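Local structure of diaminopimelate decarboxylase (Methanocaldococcus jannaschii, 1TWI) at residues D269-T274 against P285-E290; N45-A50 against K265-A270. The protein catalyses the pyridoxal-phosphate-dependent decarboxylation of meso-diaminopimelate to L-lysine, the last step of lysine biosynthesis by the diaminopimelate pathway. All blocks are in the same frame, centred on the assembly; numbering follows the deposited sequence.

Contact 1 of 2, residues D269-T274 against P285-E290. With PLP (pyridoxal-5'-phosphate), chain E.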
loop_
_atom_site.group_PDB
_atom_site.type_symbol
_atom_site.label_atom_id
_atom_site.label_comp_id
_atom_site.label_asym_id
_atom_site.label_seq_id
_atom_site.Cartn_x
_atom_site.Cartn_y
_atom_site.Cartn_z
ATOM N N ASP A 269 -22.036 -22.933 15.006
ATOM C CA ASP A 269 -22.250 -24.306 15.441
ATOM C C ASP A 269 -20.932 -24.793 16.038
ATOM O O ASP A 269 -20.896 -25.410 17.129
ATOM C CB ASP A 269 -22.624 -25.222 14.275
ATOM C CG ASP A 269 -24.024 -24.966 13.767
ATOM O OD1 ASP A 269 -24.825 -24.444 14.574
ATOM O OD2 ASP A 269 -24.317 -25.291 12.570
ATOM N N ALA A 270 -19.857 -24.514 15.326
ATOM C CA ALA A 270 -18.534 -24.930 15.761
ATOM C C ALA A 270 -18.050 -24.305 17.085
ATOM O O ALA A 270 -17.588 -25.005 18.035
ATOM C CB ALA A 270 -17.523 -24.654 14.623
ATOM N N ILE A 271 -18.132 -22.982 17.170
ATOM C CA ILE A 271 -17.698 -22.310 18.395
ATOM C C ILE A 271 -18.561 -22.643 19.612
ATOM O O ILE A 271 -18.053 -23.010 20.680
ATOM C CB ILE A 271 -17.662 -20.742 18.203
ATOM C CG1 ILE A 271 -16.515 -20.381 17.245
ATOM C CG2 ILE A 271 -17.476 -20.049 19.574
ATOM C CD1 ILE A 271 -16.417 -18.904 16.899
ATOM N N ILE A 272 -19.874 -22.523 19.444
ATOM C CA ILE A 272 -20.772 -22.703 20.563
ATOM C C ILE A 272 -20.765 -24.129 21.118
ATOM O O ILE A 272 -20.656 -24.317 22.345
ATOM C CB ILE A 272 -22.214 -22.222 20.171
ATOM C CG1 ILE A 272 -22.206 -20.716 19.933
ATOM C CG2 ILE A 272 -23.243 -22.583 21.273
ATOM C CD1 ILE A 272 -23.562 -20.211 19.338
ATOM N N ASN A 273 -20.833 -25.119 20.244
ATOM C CA ASN A 273 -20.796 -26.505 20.725
ATOM C C ASN A 273 -19.423 -26.793 21.362
ATOM O O ASN A 273 -19.315 -27.593 22.279
ATOM C CB ASN A 273 -21.135 -27.497 19.582
ATOM C CG ASN A 273 -22.638 -27.376 19.141
ATOM O OD1 ASN A 273 -23.548 -27.355 20.003
ATOM N ND2 ASN A 273 -22.890 -27.275 17.823
ATOM N N THR A 274 -18.363 -26.119 20.920
ATOM C CA THR A 274 -17.084 -26.394 21.541
ATOM C C THR A 274 -17.053 -25.754 22.919
ATOM O O THR A 274 -16.705 -26.431 23.905
ATOM C CB THR A 274 -15.887 -25.889 20.727
ATOM O OG1 THR A 274 -15.781 -26.661 19.535
ATOM C CG2 THR A 274 -14.570 -26.090 21.525
ATOM N N PRO A 285 -18.611 -17.618 29.596
ATOM C CA PRO A 285 -18.367 -16.165 29.505
ATOM C C PRO A 285 -19.200 -15.405 28.458
ATOM O O PRO A 285 -19.978 -16.012 27.693
ATOM C CB PRO A 285 -16.883 -16.103 29.148
ATOM C CG PRO A 285 -16.780 -17.292 28.103
ATOM C CD PRO A 285 -17.632 -18.403 28.802
ATOM N N ASN A 286 -19.056 -14.074 28.448
ATOM C CA ASN A 286 -19.643 -13.320 27.337
ATOM C C ASN A 286 -18.771 -13.727 26.162
ATOM O O ASN A 286 -17.600 -14.023 26.344
ATOM C CB ASN A 286 -19.516 -11.825 27.566
ATOM C CG ASN A 286 -20.200 -11.406 28.817
ATOM O OD1 ASN A 286 -21.418 -11.619 28.962
ATOM N ND2 ASN A 286 -19.439 -10.837 29.751
ATOM N N LEU A 287 -19.333 -13.747 24.954
ATOM C CA LEU A 287 -18.577 -14.157 23.798
ATOM C C LEU A 287 -18.415 -12.971 22.846
ATOM O O LEU A 287 -19.396 -12.273 22.565
ATOM C CB LEU A 287 -19.337 -15.313 23.052
ATOM C CG LEU A 287 -18.799 -15.731 21.665
ATOM C CD1 LEU A 287 -17.351 -16.196 21.776
ATOM C CD2 LEU A 287 -19.661 -16.885 21.024
ATOM N N ILE A 288 -17.194 -12.708 22.374
ATOM C CA ILE A 288 -16.985 -11.592 21.442
ATOM C C ILE A 288 -16.282 -12.119 20.203
ATOM O O ILE A 288 -15.369 -12.972 20.331
ATOM C CB ILE A 288 -16.024 -10.522 22.056
ATOM C CG1 ILE A 288 -16.622 -9.998 23.370
ATOM C CG2 ILE A 288 -15.791 -9.375 21.075
ATOM C CD1 ILE A 288 -15.618 -9.143 24.260
ATOM N N LEU A 289 -16.695 -11.654 19.017
ATOM C CA LEU A 289 -16.003 -12.019 17.776
ATOM C C LEU A 289 -15.598 -10.687 17.146
ATOM O O LEU A 289 -16.223 -9.660 17.419
ATOM C CB LEU A 289 -16.916 -12.787 16.782
ATOM C CG LEU A 289 -17.497 -14.114 17.305
ATOM C CD1 LEU A 289 -18.209 -14.894 16.138
ATOM C CD2 LEU A 289 -16.366 -14.948 17.869
ATOM N N GLU A 290 -14.583 -10.720 16.285
ATOM C CA GLU A 290 -14.068 -9.492 15.657
ATOM C C GLU A 290 -14.058 -9.595 14.166
ATOM O O GLU A 290 -13.047 -9.361 13.541
ATOM C CB GLU A 290 -12.635 -9.198 16.145
ATOM C CG GLU A 290 -12.503 -8.989 17.704
ATOM C CD GLU A 290 -11.017 -8.878 18.170
ATOM O OE1 GLU A 290 -10.097 -9.410 17.495
ATOM O OE2 GLU A 290 -10.790 -8.289 19.236
HETATM N N1 PLP E . -9.059 -9.134 15.065
HETATM C C2 PLP E . -7.702 -8.894 14.942
HETATM C C2A PLP E . -6.880 -8.890 16.253
HETATM C C3 PLP E . -7.202 -8.650 13.665
HETATM O O3 PLP E . -5.867 -8.417 13.581
HETATM C C4 PLP E . -7.968 -8.677 12.530
HETATM C C4A PLP E . -7.299 -8.392 11.142
HETATM O O4A PLP E . -6.208 -7.917 11.171
HETATM C C5 PLP E . -9.355 -8.924 12.645
HETATM C C6 PLP E . -9.848 -9.159 13.919
HETATM C C5A PLP E . -10.362 -8.998 11.506
HETATM O O4P PLP E . -10.013 -10.016 10.533
HETATM P P PLP E . -10.977 -10.372 9.326
HETATM O O1P PLP E . -10.236 -11.413 8.593
HETATM O O2P PLP E . -11.108 -9.104 8.531
HETATM O O3P PLP E . -12.244 -10.854 9.874
#
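Ile271 lies over two leucines of the strand, and its two branches divide them. With CG1 beside the backbone N (chi1 -69°), the methyl CG2 of Ile271 is the one held anti to it and meets CD2 of Leu287 at 4.1 Å, the two side chains crossing at a slant. The longer branch runs on and ends tip to tip with Leu289, Ile271 CD1 lying 4.1 Å from Leu289 CD2. A beta-branched residue suits this place because it offers two separate methyl ends to neighbours two positions apart on one strand face. Phe51 of helix 37-58 also packs on both leucines.

Polar bonds serve each segment separately. On the helix, the hydroxyl OG1 of Thr274 donates to Ala270 O at 2.9 Å, and Thr274 N donates to the same carbonyl, so a buried hydroxyl is satisfied within its own helix. At the strand's end, Glu290 OE1 comes within 2.7 Å of the pyridine N1 of PLP, while His208 bonds OE1 and Asn111 and Asn246 bond OE2, fixing the carboxylate. This is the beta-alpha-beta packing of a TIM barrel, with the cofactor site just beyond the C-terminal end of a barrel strand.

Contact 2 of 2, residues N45-A50 against K265-A270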
loop_
_atom_site.group_PDB
_atom_site.type_symbol
_atom_site.label_atom_id
_atom_site.label_comp_id
_atom_site.label_asym_id
_atom_site.label_seq_id
_atom_site.Cartn_x
_atom_site.Cartn_y
_atom_site.Cartn_z
ATOM N N ASN A 45 -26.552 -9.181 10.136
ATOM C CA ASN A 45 -27.677 -9.980 10.634
ATOM C C ASN A 45 -27.359 -11.492 10.585
ATOM O O ASN A 45 -27.905 -12.231 11.392
ATOM C CB ASN A 45 -28.927 -9.735 9.820
ATOM C CG ASN A 45 -29.529 -8.335 10.060
ATOM O OD1 ASN A 45 -29.231 -7.664 11.079
ATOM N ND2 ASN A 45 -30.393 -7.905 9.133
ATOM N N ARG A 46 -26.525 -11.944 9.639
ATOM C CA ARG A 46 -26.166 -13.353 9.612
ATOM C C ARG A 46 -25.403 -13.742 10.901
ATOM O O ARG A 46 -25.551 -14.880 11.456
ATOM C CB ARG A 46 -25.322 -13.668 8.369
ATOM C CG ARG A 46 -26.209 -13.939 7.132
ATOM C CD ARG A 46 -25.388 -14.048 5.833
ATOM N NE ARG A 46 -26.278 -14.241 4.689
ATOM C CZ ARG A 46 -25.982 -13.898 3.432
ATOM N NH1 ARG A 46 -24.814 -13.351 3.146
ATOM N NH2 ARG A 46 -26.894 -14.048 2.455
ATOM N N TYR A 47 -24.531 -12.840 11.351
ATOM C CA TYR A 47 -23.851 -13.104 12.608
ATOM C C TYR A 47 -24.807 -13.116 13.781
ATOM O O TYR A 47 -24.769 -14.032 14.650
ATOM C CB TYR A 47 -22.781 -12.041 12.870
ATOM C CG TYR A 47 -21.434 -12.457 12.298
ATOM C CD1 TYR A 47 -20.619 -13.380 12.981
ATOM C CD2 TYR A 47 -20.972 -11.917 11.110
ATOM C CE1 TYR A 47 -19.347 -13.743 12.458
ATOM C CE2 TYR A 47 -19.721 -12.272 10.577
ATOM C CZ TYR A 47 -18.936 -13.182 11.263
ATOM O OH TYR A 47 -17.744 -13.531 10.729
ATOM N N ILE A 48 -25.716 -12.159 13.796
ATOM C CA ILE A 48 -26.628 -12.085 14.945
ATOM C C ILE A 48 -27.511 -13.311 14.995
ATOM O O ILE A 48 -27.725 -13.877 16.041
ATOM C CB ILE A 48 -27.508 -10.829 14.852
ATOM C CG1 ILE A 48 -26.579 -9.581 14.872
ATOM C CG2 ILE A 48 -28.573 -10.823 16.014
ATOM C CD1 ILE A 48 -25.703 -9.463 16.169
ATOM N N GLU A 49 -28.044 -13.700 13.847
ATOM C CA GLU A 49 -28.933 -14.842 13.803
ATOM C C GLU A 49 -28.187 -16.143 14.157
ATOM O O GLU A 49 -28.682 -16.999 14.910
ATOM C CB GLU A 49 -29.559 -14.949 12.421
ATOM C CG GLU A 49 -30.492 -16.105 12.322
ATOM C CD GLU A 49 -31.849 -15.853 12.982
ATOM O OE1 GLU A 49 -32.626 -16.827 13.021
ATOM O OE2 GLU A 49 -32.133 -14.700 13.445
ATOM N N ALA A 50 -26.970 -16.259 13.643
ATOM C CA ALA A 50 -26.197 -17.441 13.903
ATOM C C ALA A 50 -25.749 -17.544 15.362
ATOM O O ALA A 50 -25.720 -18.647 15.921
ATOM C CB ALA A 50 -24.997 -17.486 12.986
ATOM N N LYS A 265 -23.285 -19.328 10.304
ATOM C CA LYS A 265 -23.972 -20.440 10.988
ATOM C C LYS A 265 -23.024 -21.575 11.263
ATOM O O LYS A 265 -23.057 -22.155 12.361
ATOM C CB LYS A 265 -25.145 -20.999 10.152
ATOM C CG LYS A 265 -26.272 -20.006 10.005
ATOM C CD LYS A 265 -27.571 -20.605 9.320
ATOM C CE LYS A 265 -28.747 -19.632 9.474
ATOM N NZ LYS A 265 -30.010 -20.200 8.873
ATOM N N ASP A 266 -22.203 -21.916 10.273
ATOM C CA ASP A 266 -21.210 -22.990 10.455
ATOM C C ASP A 266 -20.212 -22.604 11.577
ATOM O O ASP A 266 -19.833 -23.441 12.430
ATOM C CB ASP A 266 -20.409 -23.260 9.182
ATOM C CG ASP A 266 -21.270 -23.815 8.060
ATOM O OD1 ASP A 266 -22.082 -24.715 8.372
ATOM O OD2 ASP A 266 -21.130 -23.350 6.904
ATOM N N LEU A 267 -19.799 -21.341 11.570
ATOM C CA LEU A 267 -18.883 -20.858 12.586
ATOM C C LEU A 267 -19.487 -20.961 14.002
ATOM O O LEU A 267 -18.829 -21.402 14.932
ATOM C CB LEU A 267 -18.512 -19.399 12.302
ATOM C CG LEU A 267 -17.442 -18.840 13.264
ATOM C CD1 LEU A 267 -16.063 -19.544 12.993
ATOM C CD2 LEU A 267 -17.317 -17.285 12.963
ATOM N N ALA A 268 -20.750 -20.571 14.158
ATOM C CA ALA A 268 -21.406 -20.613 15.453
ATOM C C ALA A 268 -21.644 -22.041 15.917
ATOM O O ALA A 268 -21.455 -22.341 17.085
ATOM C CB ALA A 268 -22.727 -19.881 15.400
ATOM N N ASP A 269 -22.036 -22.933 15.006
ATOM C CA ASP A 269 -22.250 -24.306 15.441
ATOM C C ASP A 269 -20.932 -24.793 16.038
ATOM O O ASP A 269 -20.896 -25.410 17.129
ATOM C CB ASP A 269 -22.624 -25.222 14.275
ATOM C CG ASP A 269 -24.024 -24.966 13.767
ATOM O OD1 ASP A 269 -24.825 -24.444 14.574
ATOM O OD2 ASP A 269 -24.317 -25.291 12.570
ATOM N N ALA A 270 -19.857 -24.514 15.326
ATOM C CA ALA A 270 -18.534 -24.930 15.761
ATOM C C ALA A 270 -18.050 -24.305 17.085
ATOM O O ALA A 270 -17.588 -25.005 18.035
ATOM C CB ALA A 270 -17.523 -24.654 14.623
#
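Tyr47 carries its ring obliquely across the end of Leu267, with Tyr47 CE1 4.1 Å from Leu267 CD2. The two belong to neighbouring outer helices, 37-58 and 264-276, of the TIM-barrel domain that binds the pyridoxal phosphate. The short axes run in nearly the same direction, at a signed crossing angle of -31°, and approach to 9.1 Å.

The side chain of Tyr47 starts out away from the other helix, yet the large flat ring comes back toward it, at a chi1 of -91°, displaced from the usual staggered value. Leucine is apt opposite it: CG is anti to the backbone N (chi1 -175°), and the branched end presents a methyl to the aromatic carbons while Phe221 and Ile218 pack on the same side chain. The hydroxyl of Tyr47 is satisfied elsewhere, by a hydrogen bond with Ser294. The ring also touches Pro291, a cofactor-binding residue, and the Tyr47 side chain comes within about 6 Å of the bound pyridoxal phosphate (nearest atoms), so this part of the helix pair lies beside the cofactor site.

At Ala50, about one turn on from Tyr47, small residues let the backbones come together. Ala50 points at the other helix and its CA stands 4.7 Å from that of Lys265; with just a methyl group it fits between the two backbones. Ala50 CB lies 3.7 Å from Lys265 N and also meets the methylene Lys265 CG, 4.1 Å away. Beyond CG the lysine chain is extended and carries the ammonium group away from the alanine, toward the exposed surface. Glu49 is nearby with opposite charge, but Glu49 OE1 remains 6.0 Å from Lys265 NZ; OE2 instead forms a salt bridge with Lys52. Ala268 completes the close approach, with Ala268 CB 3.3 Å from Ala50 O.

From the N terminus, the chain first lays down helix 37-58, whose residues 45-50 wait through most of the barrel for their partner. Contact 2 closes that long loop of 214 residues when helix 264-276 arrives. Contact 1 then closes a short one, from the same helix to strand 286-289. The loops do not nest; they follow one another, overlapping at Asp269 and Ala270. In space they meet where Leu289 CD1 lies 4.0 Å from Tyr47 CE1. Together they tie an early barrel helix, a late one and the strand leading to the cofactor.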